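Local coordinates for AlgX/AlgJ SGNH hydrolase-like domain-containing protein (Eubacterium siraeum, PDB 4NZK) that is of unknown function but belongs to the DHHW family of SGNH hydrolase-like proteins, resembling AlgX and AlgJ, and is probably exported, at residues 184-189 against 298-303; 292-297 against 330-335; 153-158 against 170-175; 304-309 against 322-327. All blocks are in the same frame, centred on the assembly; numbering follows the deposited sequence.

Contact 1: residues 184-189 against 298-303; sequences PVKELS and FIDSFE
Lys186 lays its aliphatic chain across the carboxylate of Asp300, the two side chains crossing at about a right angle. The closest touch is between Lys186 CD and Asp300 OD2, 3.7 Å apart, with CB and CG of the lysine little farther from the same oxygen. The chain runs extended until its last torsion, where a bend (chi4 -61°) turns the ammonium aside, leaving Lys186 NZ 5.7 Å from Asp300 OD2; this is no salt bridge. The polar link between the segments is water 1, which accepts from Lys186 N at 2.8 Å and donates to Asp300 OD2 at 2.6 Å. The other carboxylate oxygen, OD1, is held by Thr227. A leucine in place of Asp300 would probably leave the bridging water without its acceptor and Thr227 without its mate. Next along, Ser301 OG stands 3.5 Å from Pro184 O but bonds to Val183 O, one residue earlier. Its torsion (chi1 -69°) sets OG anti to the carbonyl carbon and aims it at this incoming loop. No direct hydrogen bond crosses between the two segments. The 184-189 loop leads from helix 167-180 to strand 192-199 and touches that helix through Val185 on Tyr171, while Phe298 of the other loop wedges between the helix and strand 282-287.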
loop_
_atom_site.group_PDB
_atom_site.type_symbol
_atom_site.label_atom_id
_atom_site.label_comp_id
_atom_site.label_asym_id
_atom_site.label_seq_id
_atom_site.Cartn_x
_atom_site.Cartn_y
_atom_site.Cartn_z
ATOM N N PRO A 184 9.752 5.550 15.072
ATOM C CA PRO A 184 8.286 5.438 15.236
ATOM C C PRO A 184 7.489 6.646 14.785
ATOM O O PRO A 184 7.979 7.776 14.870
ATOM C CB PRO A 184 8.100 5.208 16.733
ATOM C CG PRO A 184 9.414 5.390 17.344
ATOM C CD PRO A 184 10.468 5.263 16.316
ATOM N N VAL A 185 6.268 6.381 14.301
ATOM C CA VAL A 185 5.353 7.418 13.872
ATOM C C VAL A 185 4.887 8.270 15.058
ATOM O O VAL A 185 4.972 7.874 16.240
ATOM C CB VAL A 185 4.113 6.846 13.149
ATOM C CG1 VAL A 185 4.535 6.019 11.933
ATOM C CG2 VAL A 185 3.253 6.011 14.088
ATOM N N LYS A 186 4.454 9.472 14.709
ATOM C CA LYS A 186 3.749 10.312 15.651
ATOM C C LYS A 186 2.293 9.889 15.732
ATOM O O LYS A 186 1.779 9.150 14.882
ATOM C CB LYS A 186 3.840 11.768 15.224
ATOM C CG LYS A 186 5.249 12.330 15.190
ATOM C CD LYS A 186 5.224 13.829 14.910
ATOM C CE LYS A 186 6.587 14.458 14.786
ATOM N NZ LYS A 186 7.370 14.307 16.037
ATOM N N GLU A 187 1.639 10.396 16.768
ATOM C CA GLU A 187 0.226 10.220 16.963
ATOM C C GLU A 187 -0.564 10.812 15.793
ATOM O O GLU A 187 -0.184 11.833 15.238
ATOM C CB GLU A 187 -0.115 10.922 18.305
ATOM C CG GLU A 187 0.895 10.507 19.416
ATOM C CD GLU A 187 2.229 11.343 19.865
ATOM O OE1 GLU A 187 3.354 11.809 19.330
ATOM O OE2 GLU A 187 2.186 11.283 21.101
ATOM N N LEU A 188 -1.681 10.173 15.433
ATOM C CA LEU A 188 -2.506 10.699 14.351
ATOM C C LEU A 188 -3.064 12.100 14.660
ATOM O O LEU A 188 -3.327 12.911 13.756
ATOM C CB LEU A 188 -3.602 9.684 14.033
ATOM C CG LEU A 188 -4.100 9.554 12.644
ATOM C CD1 LEU A 188 -3.031 9.558 11.557
ATOM C CD2 LEU A 188 -4.964 8.304 12.533
ATOM N N SER A 189 -3.191 12.421 15.940
ATOM C CA SER A 189 -3.669 13.755 16.333
ATOM C C SER A 189 -2.729 14.881 15.938
ATOM O O SER A 189 -3.130 16.037 15.905
ATOM C CB SER A 189 -3.930 13.830 17.838
ATOM O OG SER A 189 -4.960 12.958 18.231
ATOM N N PHE A 298 5.200 8.314 6.570
ATOM C CA PHE A 298 6.655 8.177 6.672
ATOM C C PHE A 298 7.401 9.504 6.732
ATOM O O PHE A 298 8.581 9.543 7.105
ATOM C CB PHE A 298 7.217 7.372 5.500
ATOM C CG PHE A 298 6.677 5.978 5.396
ATOM C CD1 PHE A 298 6.396 5.235 6.512
ATOM C CD2 PHE A 298 6.472 5.406 4.152
ATOM C CE1 PHE A 298 5.945 3.927 6.395
ATOM C CE2 PHE A 298 6.005 4.116 4.033
ATOM C CZ PHE A 298 5.743 3.386 5.146
ATOM N N ILE A 299 6.701 10.583 6.408
ATOM C CA ILE A 299 7.318 11.909 6.286
ATOM C C ILE A 299 7.958 12.380 7.591
ATOM O O ILE A 299 9.036 12.964 7.582
ATOM C CB ILE A 299 6.293 12.918 5.728
ATOM C CG1 ILE A 299 6.132 12.624 4.208
ATOM C CG2 ILE A 299 6.747 14.350 5.971
ATOM C CD1 ILE A 299 5.023 13.346 3.505
ATOM N N ASP A 300 7.314 12.077 8.710
ATOM C CA ASP A 300 7.827 12.496 9.995
ATOM C C ASP A 300 9.090 11.694 10.384
ATOM O O ASP A 300 9.804 12.102 11.289
ATOM C CB ASP A 300 6.795 12.309 11.128
ATOM C CG ASP A 300 5.515 13.201 11.005
ATOM O OD1 ASP A 300 5.563 14.352 10.497
ATOM O OD2 ASP A 300 4.442 12.710 11.455
ATOM N N SER A 301 9.310 10.520 9.779
ATOM C CA SER A 301 10.297 9.540 10.271
ATOM C C SER A 301 11.587 9.386 9.461
ATOM O O SER A 301 12.527 8.764 9.958
ATOM C CB SER A 301 9.637 8.166 10.386
ATOM O OG SER A 301 8.672 8.120 11.434
ATOM N N PHE A 302 11.606 9.911 8.235
ATOM C CA PHE A 302 12.717 9.744 7.316
ATOM C C PHE A 302 13.137 11.073 6.736
ATOM O O PHE A 302 12.299 11.932 6.495
ATOM C CB PHE A 302 12.316 8.772 6.182
ATOM C CG PHE A 302 12.130 7.354 6.654
ATOM C CD1 PHE A 302 13.216 6.501 6.688
ATOM C CD2 PHE A 302 10.914 6.893 7.113
ATOM C CE1 PHE A 302 13.104 5.207 7.179
ATOM C CE2 PHE A 302 10.780 5.600 7.602
ATOM C CZ PHE A 302 11.881 4.741 7.625
ATOM N N GLU A 303 14.435 11.201 6.444
ATOM C CA GLU A 303 14.997 12.382 5.814
ATOM C C GLU A 303 14.637 12.449 4.326
ATOM O O GLU A 303 14.343 13.528 3.794
ATOM C CB GLU A 303 16.527 12.393 5.998
ATOM C CG GLU A 303 17.176 13.639 5.410
ATOM C CD GLU A 303 18.668 13.820 5.696
ATOM O OE1 GLU A 303 19.179 13.364 6.755
ATOM O OE2 GLU A 303 19.336 14.479 4.848
HETATM O O HOH W 1 4.268 10.148 11.981
#

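Contact 2: residues 292-297 against 330-335; sequences NAEVPF and LFTMCT
The torsions of Glu294 and Thr332 point them at each other. Glu294 sets CG anti to its carbonyl carbon (chi1 -61°) and then runs straight out, chi2 176°, carrying the carboxylate from the helical turn to the strand. Thr332 holds OG1 opposite its own N (chi1 -174°), which aims the hydroxyl at the acid and leaves the methyl in the crowded position between N and the carbonyl carbon. The side chains approach from opposite directions, and Thr332 OG1 lies 2.7 Å from Glu294 OE2. Met105 O is also within bonding distance of this hydroxyl, whose one proton may go to either oxygen. The methyl takes part as well: Thr332 CG2 is 3.5 Å from Glu294 OE1 and equally far from OE2, packed against both oxygens. OE1 also meets the branch of a second strand residue, with Leu330 CD2 3.7 Å away. Behind the acid, the turn is closed by Phe297 N bonding to Glu294 O at 3.0 Å. Everything that meets here is buried. An alanine at Glu294 would probably open a gap beside Leu330 and Thr332 and leave the threonine hydroxyl without its partner on the turn. The 330-335 segment belongs to strand 328-334, inside the mixed sheet between strands 101-107 and 282-287; the turn lies over that sheet, with Glu294 on Met105 and Val295 on Ile285, and Phe297 packs against helix 167-180.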
loop_
_atom_site.group_PDB
_atom_site.type_symbol
_atom_site.label_atom_id
_atom_site.label_comp_id
_atom_site.label_asym_id
_atom_site.label_seq_id
_atom_site.Cartn_x
_atom_site.Cartn_y
_atom_site.Cartn_z
ATOM N N ASN A 292 0.600 3.443 -1.635
ATOM C CA ASN A 292 0.421 4.877 -1.832
ATOM C C ASN A 292 -0.012 5.552 -0.546
ATOM O O ASN A 292 0.480 6.643 -0.206
ATOM C CB ASN A 292 -0.621 5.127 -2.911
ATOM C CG ASN A 292 -0.212 4.590 -4.299
ATOM O OD1 ASN A 292 0.745 3.841 -4.456
ATOM N ND2 ASN A 292 -0.999 4.945 -5.309
ATOM N N ALA A 293 -0.948 4.915 0.160
ATOM C CA ALA A 293 -1.519 5.516 1.374
ATOM C C ALA A 293 -0.614 5.457 2.585
ATOM O O ALA A 293 -0.886 6.105 3.593
ATOM C CB ALA A 293 -2.874 4.899 1.703
ATOM N N GLU A 294 0.449 4.662 2.503
ATOM C CA GLU A 294 1.428 4.605 3.600
ATOM C C GLU A 294 2.332 5.825 3.598
ATOM O O GLU A 294 2.805 6.237 4.630
ATOM C CB GLU A 294 2.322 3.362 3.500
ATOM C CG GLU A 294 1.563 2.042 3.584
ATOM C CD GLU A 294 2.441 0.798 3.391
ATOM O OE1 GLU A 294 3.630 0.843 3.748
ATOM O OE2 GLU A 294 1.912 -0.253 2.895
ATOM N N VAL A 295 2.563 6.402 2.422
ATOM C CA VAL A 295 3.602 7.435 2.259
ATOM C C VAL A 295 3.463 8.631 3.183
ATOM O O VAL A 295 4.469 9.035 3.797
ATOM C CB VAL A 295 3.756 7.850 0.775
ATOM C CG1 VAL A 295 4.741 8.993 0.620
ATOM C CG2 VAL A 295 4.227 6.652 -0.051
ATOM N N PRO A 296 2.234 9.175 3.347
ATOM C CA PRO A 296 2.106 10.320 4.253
ATOM C C PRO A 296 2.618 10.047 5.677
ATOM O O PRO A 296 3.040 10.965 6.380
ATOM C CB PRO A 296 0.585 10.576 4.256
ATOM C CG PRO A 296 0.163 10.168 2.863
ATOM C CD PRO A 296 0.965 8.901 2.646
ATOM N N PHE A 297 2.565 8.790 6.091
ATOM C CA PHE A 297 2.939 8.389 7.463
ATOM C C PHE A 297 4.411 8.128 7.631
ATOM O O PHE A 297 4.827 7.760 8.721
ATOM C CB PHE A 297 2.118 7.167 7.874
ATOM C CG PHE A 297 0.642 7.367 7.677
ATOM C CD1 PHE A 297 -0.018 8.400 8.340
ATOM C CD2 PHE A 297 -0.084 6.565 6.816
ATOM C CE1 PHE A 297 -1.379 8.626 8.162
ATOM C CE2 PHE A 297 -1.428 6.791 6.623
ATOM C CZ PHE A 297 -2.084 7.813 7.292
ATOM N N LEU A 330 11.617 -0.677 1.616
ATOM C CA LEU A 330 10.399 -1.346 1.990
ATOM C C LEU A 330 9.673 -1.828 0.736
ATOM O O LEU A 330 9.345 -1.046 -0.128
ATOM C CB LEU A 330 9.502 -0.381 2.766
ATOM C CG LEU A 330 8.117 -0.903 3.095
ATOM C CD1 LEU A 330 8.166 -2.115 4.013
ATOM C CD2 LEU A 330 7.294 0.205 3.728
ATOM N N PHE A 331 9.403 -3.130 0.700
ATOM C CA PHE A 331 8.506 -3.731 -0.273
ATOM C C PHE A 331 7.162 -3.904 0.440
ATOM O O PHE A 331 7.083 -4.566 1.511
ATOM C CB PHE A 331 8.992 -5.108 -0.691
ATOM C CG PHE A 331 10.156 -5.063 -1.623
ATOM C CD1 PHE A 331 11.442 -4.994 -1.138
ATOM C CD2 PHE A 331 9.959 -5.025 -2.983
ATOM C CE1 PHE A 331 12.530 -4.961 -2.004
ATOM C CE2 PHE A 331 11.035 -4.967 -3.861
ATOM C CZ PHE A 331 12.316 -4.927 -3.360
ATOM N N THR A 332 6.129 -3.284 -0.119
ATOM C CA THR A 332 4.827 -3.360 0.495
ATOM C C THR A 332 3.751 -3.402 -0.563
ATOM O O THR A 332 3.777 -2.650 -1.524
ATOM C CB THR A 332 4.643 -2.222 1.513
ATOM O OG1 THR A 332 3.391 -2.409 2.222
ATOM C CG2 THR A 332 4.671 -0.857 0.888
HETATM N N MSE A 333 2.805 -4.314 -0.356
HETATM C CA MSE A 333 1.740 -4.546 -1.311
HETATM C C MSE A 333 0.712 -5.445 -0.715
HETATM O O MSE A 333 0.937 -6.038 0.342
HETATM C CB MSE A 333 2.291 -5.180 -2.584
HETATM C CG MSE A 333 3.155 -6.435 -2.399
HETATM SE SE MSE A 333 3.863 -6.756 -4.238
HETATM C CE MSE A 333 5.348 -5.593 -3.664
ATOM N N CYS A 334 -0.434 -5.561 -1.368
ATOM C CA CYS A 334 -1.449 -6.487 -0.888
ATOM C C CYS A 334 -1.110 -7.911 -1.326
ATOM O O CYS A 334 -0.299 -8.155 -2.207
ATOM C CB CYS A 334 -2.843 -6.076 -1.354
ATOM S SG CYS A 334 -3.143 -6.458 -3.099
ATOM N N THR A 335 -1.789 -8.856 -0.703
ATOM C CA THR A 335 -1.548 -10.264 -0.961
ATOM C C THR A 335 -1.748 -10.631 -2.418
ATOM O O THR A 335 -0.963 -11.371 -2.981
ATOM C CB THR A 335 -2.428 -11.146 -0.085
ATOM O OG1 THR A 335 -3.739 -10.562 -0.030
ATOM C CG2 THR A 335 -1.827 -11.293 1.326
#

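Contact 3: residues 153-158 against 170-175; sequences TNEYIY and AYYAAK
This contact closes the loop that carries the Asp-His-His-Trp sequence naming the family: 153-158 lies before it, and helix 167-180 begins just after. An inverse gamma turn centred on Tyr156 folds the first segment, and the residues flanking Tyr156 both meet Tyr172. The phenol donates a short hydrogen bond, Tyr172 OH to Glu155 OE1 at 2.5 Å, received on the syn lone pair of the acid. Carboxylate and ring planes stand 77° apart, and OE1 lies at the ring edge near its plane. Further down that edge, Ile157 CG2 packs at 4.0 Å from Tyr172 CD2. The isoleucine turns CG2 anti to its carbonyl carbon, placing CG1 between the backbone N and the carbonyl carbon (chi1 49°), so that the methyl reaches the ring. The second oxygen of Glu155 is bonded to His152 ND1, and the His152 ring stacks on Tyr172, so acid, imidazole and phenol form one connected group, which probably limits how each can turn. Tyr171 CD2 lies 4.0 Å above one face of Tyr172, offset toward the rim. Around this group, Ile157 rests on Tyr114 of helix 111-114 and on Leu168 at the start of helix 167-180.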
loop_
_atom_site.group_PDB
_atom_site.type_symbol
_atom_site.label_atom_id
_atom_site.label_comp_id
_atom_site.label_asym_id
_atom_site.label_seq_id
_atom_site.Cartn_x
_atom_site.Cartn_y
_atom_site.Cartn_z
ATOM N N THR A 153 -9.789 -3.698 13.843
ATOM C CA THR A 153 -10.907 -3.972 12.922
ATOM C C THR A 153 -12.239 -3.302 13.319
ATOM O O THR A 153 -13.144 -3.182 12.504
ATOM C CB THR A 153 -11.117 -5.470 12.713
ATOM O OG1 THR A 153 -11.303 -6.118 13.972
ATOM C CG2 THR A 153 -9.951 -6.054 11.946
ATOM N N ASN A 154 -12.385 -2.884 14.572
ATOM C CA ASN A 154 -13.550 -2.109 14.944
ATOM C C ASN A 154 -13.546 -0.681 14.433
ATOM O O ASN A 154 -14.577 0.022 14.503
ATOM C CB ASN A 154 -13.735 -2.124 16.458
ATOM C CG ASN A 154 -14.143 -3.489 16.982
ATOM O OD1 ASN A 154 -14.773 -4.291 16.278
ATOM N ND2 ASN A 154 -13.850 -3.734 18.223
ATOM N N GLU A 155 -12.391 -0.234 13.938
ATOM C CA GLU A 155 -12.238 1.078 13.394
ATOM C C GLU A 155 -12.465 1.078 11.875
ATOM O O GLU A 155 -12.593 0.021 11.258
ATOM C CB GLU A 155 -10.856 1.630 13.742
ATOM C CG GLU A 155 -10.598 1.732 15.253
ATOM C CD GLU A 155 -9.139 1.886 15.561
ATOM O OE1 GLU A 155 -8.487 2.734 14.912
ATOM O OE2 GLU A 155 -8.635 1.114 16.422
ATOM N N TYR A 156 -12.519 2.259 11.273
ATOM C CA TYR A 156 -12.819 2.391 9.835
ATOM C C TYR A 156 -11.478 2.326 9.074
ATOM O O TYR A 156 -11.006 3.296 8.475
ATOM C CB TYR A 156 -13.545 3.705 9.597
ATOM C CG TYR A 156 -14.281 3.890 8.281
ATOM C CD1 TYR A 156 -14.148 3.006 7.210
ATOM C CD2 TYR A 156 -15.104 4.985 8.114
ATOM C CE1 TYR A 156 -14.846 3.204 6.021
ATOM C CE2 TYR A 156 -15.800 5.193 6.940
ATOM C CZ TYR A 156 -15.670 4.305 5.894
ATOM O OH TYR A 156 -16.380 4.567 4.741
ATOM N N ILE A 157 -10.907 1.127 9.081
ATOM C CA ILE A 157 -9.577 0.906 8.534
ATOM C C ILE A 157 -9.594 0.492 7.070
ATOM O O ILE A 157 -8.601 0.666 6.345
ATOM C CB ILE A 157 -8.754 -0.113 9.352
ATOM C CG1 ILE A 157 -9.548 -1.381 9.629
ATOM C CG2 ILE A 157 -8.269 0.569 10.635
ATOM C CD1 ILE A 157 -8.652 -2.545 10.017
ATOM N N TYR A 158 -10.726 -0.059 6.630
ATOM C CA TYR A 158 -10.890 -0.455 5.230
ATOM C C TYR A 158 -12.105 0.228 4.625
ATOM O O TYR A 158 -13.076 0.502 5.292
ATOM C CB TYR A 158 -11.042 -1.972 5.060
ATOM C CG TYR A 158 -9.750 -2.751 5.115
ATOM C CD1 TYR A 158 -9.229 -3.209 6.319
ATOM C CD2 TYR A 158 -9.031 -3.014 3.920
ATOM C CE1 TYR A 158 -8.044 -3.885 6.345
ATOM C CE2 TYR A 158 -7.838 -3.726 3.958
ATOM C CZ TYR A 158 -7.364 -4.150 5.188
ATOM O OH TYR A 158 -6.163 -4.833 5.331
ATOM N N ALA A 170 -3.782 2.161 6.589
ATOM C CA ALA A 170 -2.397 2.335 6.149
ATOM C C ALA A 170 -1.542 2.870 7.271
ATOM O O ALA A 170 -0.360 2.513 7.359
ATOM C CB ALA A 170 -2.327 3.243 4.957
ATOM N N TYR A 171 -2.106 3.746 8.114
ATOM C CA TYR A 171 -1.373 4.256 9.266
ATOM C C TYR A 171 -0.929 3.149 10.194
ATOM O O TYR A 171 0.223 3.151 10.668
ATOM C CB TYR A 171 -2.244 5.245 10.062
ATOM C CG TYR A 171 -1.643 5.707 11.352
ATOM C CD1 TYR A 171 -0.628 6.674 11.369
ATOM C CD2 TYR A 171 -2.022 5.144 12.554
ATOM C CE1 TYR A 171 -0.045 7.102 12.573
ATOM C CE2 TYR A 171 -1.450 5.577 13.776
ATOM C CZ TYR A 171 -0.455 6.541 13.773
ATOM O OH TYR A 171 0.088 7.010 14.977
ATOM N N TYR A 172 -1.826 2.211 10.507
ATOM C CA TYR A 172 -1.418 1.121 11.404
ATOM C C TYR A 172 -0.316 0.244 10.819
ATOM O O TYR A 172 0.542 -0.247 11.552
ATOM C CB TYR A 172 -2.592 0.292 11.832
ATOM C CG TYR A 172 -3.507 1.031 12.785
ATOM C CD1 TYR A 172 -3.041 1.506 14.007
ATOM C CD2 TYR A 172 -4.826 1.271 12.464
ATOM C CE1 TYR A 172 -3.886 2.215 14.878
ATOM C CE2 TYR A 172 -5.665 1.965 13.316
ATOM C CZ TYR A 172 -5.202 2.420 14.535
ATOM O OH TYR A 172 -6.056 3.069 15.420
ATOM N N ALA A 173 -0.339 0.024 9.508
ATOM C CA ALA A 173 0.717 -0.725 8.859
ATOM C C ALA A 173 2.007 0.080 8.846
ATOM O O ALA A 173 3.082 -0.456 9.200
ATOM C CB ALA A 173 0.289 -1.139 7.471
ATOM N N ALA A 174 1.913 1.377 8.531
ATOM C CA ALA A 174 3.086 2.248 8.558
ATOM C C ALA A 174 3.687 2.264 9.954
ATOM O O ALA A 174 4.915 2.242 10.131
ATOM C CB ALA A 174 2.743 3.657 8.097
ATOM N N LYS A 175 2.817 2.323 10.957
ATOM C CA LYS A 175 3.275 2.322 12.344
ATOM C C LYS A 175 4.066 1.064 12.685
ATOM O O LYS A 175 5.105 1.131 13.335
ATOM C CB LYS A 175 2.060 2.456 13.261
ATOM C CG LYS A 175 2.395 2.398 14.748
ATOM C CD LYS A 175 1.208 2.741 15.643
ATOM C CE LYS A 175 1.590 2.640 17.116
ATOM N NZ LYS A 175 0.580 3.340 17.916
#

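Contact 4: residues 304-309 against 322-327; sequences EIYVCD and KDNGIT
A tyrosine on strand 304-309 of the mixed seven-stranded sheet packs here against the turn that ends helix 317-323. Ile326 and Asn324 both meet the Tyr306 ring from the same side, the isoleucine near CD1 and CE1, the asparagine near the hydroxyl end. Ile326 CD1 approaches obliquely, 3.4 Å from Tyr306 CD1, though the isoleucine is modelled in two conformers and so short a distance is doubtful. Asn324 is oblique too, its CB 3.8 Å from Tyr306 OH and its amide plane 44° from the ring; its ND2 is bonded back to Phe320 O. The hydroxyl of Tyr306 instead donates within its own strand, Tyr306 OH to Glu304 OE1 at 2.8 Å, arriving 38° out of the carboxylate plane. The same oxygen of Glu304 takes water 2 at 2.6 Å, and that water also donates to Asn324 O at 2.7 Å. One carboxylate oxygen therefore holds the phenol and, through water 2, connects the strand to the helix end. Gly325, at positive phi, is the C-prime residue of a Schellman motif that finishes the helix. Strand 304-309, this helix and strand 328-334 form a beta-alpha-beta crossover, with strand 282-287 lying between the two strands; such crossovers build the alpha/beta/alpha sandwich expected of an SGNH hydrolase-like protein.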
loop_
_atom_site.group_PDB
_atom_site.type_symbol
_atom_site.label_atom_id
_atom_site.label_comp_id
_atom_site.label_asym_id
_atom_site.label_seq_id
_atom_site.Cartn_x
_atom_site.Cartn_y
_atom_site.Cartn_z
ATOM N N GLU A 304 14.699 11.293 3.654
ATOM C CA GLU A 304 14.292 11.209 2.248
ATOM C C GLU A 304 13.472 9.966 2.052
ATOM O O GLU A 304 13.712 8.943 2.708
ATOM C CB GLU A 304 15.490 11.163 1.263
ATOM C CG GLU A 304 16.405 12.370 1.308
ATOM C CD GLU A 304 17.540 12.347 0.297
ATOM O OE1 GLU A 304 17.733 11.374 -0.491
ATOM O OE2 GLU A 304 18.273 13.343 0.302
ATOM N N ILE A 305 12.493 10.083 1.160
ATOM C CA ILE A 305 11.656 8.975 0.764
ATOM C C ILE A 305 11.550 8.948 -0.738
ATOM O O ILE A 305 11.178 9.940 -1.347
ATOM C CB ILE A 305 10.248 9.044 1.386
ATOM C CG1 ILE A 305 10.321 9.105 2.922
ATOM C CG2 ILE A 305 9.424 7.827 0.998
ATOM C CD1 ILE A 305 9.184 9.857 3.534
ATOM N N TYR A 306 11.847 7.799 -1.319
ATOM C CA TYR A 306 11.654 7.584 -2.758
ATOM C C TYR A 306 10.515 6.590 -2.926
ATOM O O TYR A 306 10.536 5.524 -2.356
ATOM C CB TYR A 306 12.925 7.036 -3.416
ATOM C CG TYR A 306 14.090 7.998 -3.357
ATOM C CD1 TYR A 306 14.780 8.193 -2.175
ATOM C CD2 TYR A 306 14.518 8.674 -4.487
ATOM C CE1 TYR A 306 15.845 9.077 -2.103
ATOM C CE2 TYR A 306 15.599 9.551 -4.426
ATOM C CZ TYR A 306 16.257 9.731 -3.234
ATOM O OH TYR A 306 17.305 10.614 -3.165
ATOM N N VAL A 307 9.536 6.965 -3.730
ATOM C CA VAL A 307 8.325 6.182 -3.896
ATOM C C VAL A 307 8.299 5.655 -5.326
ATOM O O VAL A 307 8.216 6.433 -6.289
ATOM C CB VAL A 307 7.041 6.976 -3.630
ATOM C CG1 VAL A 307 5.850 6.021 -3.583
ATOM C CG2 VAL A 307 7.136 7.760 -2.343
ATOM N N CYS A 308 8.373 4.336 -5.437
ATOM C CA CYS A 308 8.437 3.639 -6.707
ATOM C C CYS A 308 7.411 2.524 -6.775
ATOM O O CYS A 308 7.151 1.853 -5.794
ATOM C CB CYS A 308 9.805 2.992 -6.834
ATOM S SG CYS A 308 11.229 4.108 -6.621
ATOM N N ASP A 309 6.849 2.319 -7.956
ATOM C CA ASP A 309 5.864 1.282 -8.179
ATOM C C ASP A 309 6.520 0.126 -8.936
ATOM O O ASP A 309 7.143 0.331 -9.973
ATOM C CB ASP A 309 4.690 1.806 -9.004
ATOM C CG ASP A 309 3.476 0.902 -8.887
ATOM O OD1 ASP A 309 3.521 -0.226 -9.467
ATOM O OD2 ASP A 309 2.488 1.331 -8.222
ATOM N N LYS A 322 21.990 2.442 -4.634
ATOM C CA LYS A 322 23.380 2.843 -4.405
ATOM C C LYS A 322 23.586 4.310 -4.754
ATOM O O LYS A 322 24.162 5.088 -3.955
ATOM C CB LYS A 322 24.324 1.951 -5.207
ATOM C CG LYS A 322 24.309 0.520 -4.737
ATOM C CD LYS A 322 25.073 -0.423 -5.670
ATOM C CE LYS A 322 25.000 -1.863 -5.155
ATOM N NZ LYS A 322 23.604 -2.207 -4.853
ATOM N N ASP A 323 23.062 4.709 -5.906
ATOM C CA ASP A 323 23.255 6.071 -6.388
ATOM C C ASP A 323 22.624 7.131 -5.482
ATOM O O ASP A 323 23.128 8.254 -5.404
ATOM C CB ASP A 323 22.697 6.216 -7.800
ATOM C CG ASP A 323 23.518 5.443 -8.869
ATOM O OD1 ASP A 323 24.670 5.001 -8.612
ATOM O OD2 ASP A 323 22.986 5.268 -10.000
ATOM N N ASN A 324 21.498 6.791 -4.855
ATOM C CA ASN A 324 20.780 7.726 -4.007
ATOM C C ASN A 324 21.016 7.605 -2.503
ATOM O O ASN A 324 20.339 8.270 -1.696
ATOM C CB ASN A 324 19.317 7.660 -4.382
ATOM C CG ASN A 324 19.101 8.145 -5.801
ATOM O OD1 ASN A 324 19.220 9.328 -6.061
ATOM N ND2 ASN A 324 18.880 7.228 -6.727
ATOM N N GLY A 325 21.970 6.766 -2.117
ATOM C CA GLY A 325 22.348 6.652 -0.704
ATOM C C GLY A 325 21.259 6.081 0.189
ATOM O O GLY A 325 21.159 6.381 1.383
ATOM N N ILE A 326 20.437 5.235 -0.413
ATOM C CA ILE A 326 19.341 4.594 0.297
ATOM C C ILE A 326 19.846 3.697 1.414
ATOM O O ILE A 326 20.752 2.897 1.195
ATOM C CB ILE A 326 18.493 3.735 -0.653
ATOM C CG1 ILE A 326 17.812 4.626 -1.716
ATOM C CG2 ILE A 326 17.501 2.888 0.135
ATOM C CD1 ILE A 326 16.969 5.757 -1.173
ATOM N N THR A 327 19.243 3.819 2.606
ATOM C CA THR A 327 19.607 3.053 3.808
ATOM C C THR A 327 18.594 1.947 4.146
ATOM O O THR A 327 18.939 0.952 4.822
ATOM C CB THR A 327 19.740 4.003 5.064
ATOM O OG1 THR A 327 18.510 4.705 5.312
ATOM C CG2 THR A 327 20.810 5.047 4.833
HETATM O O HOH W 2 20.164 10.977 -1.352
#

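Overall arrangement
Contact 2 is the buried heart of the set, its centre about 3 Å from the chain centre, and brings a carboxylate and a hydroxyl directly together. Contacts 1 and 4, each about 17 Å out, are partly buried and bridge their segments through a water; contact 3, also partly buried, has a direct phenol-carboxylate bond. Helix 167-180 unites three of them: it supplies residues 170-175, whose Tyr171 OH probably bonds Lys186 O of contact 1, and whose Ala170 and Ala174 pack on 292-297. Contacts 2 and 4 share the central sheet, joined where Val295 meets Val307. Contacts 3 and 4 do not touch, their nearest atoms about 10 Å apart.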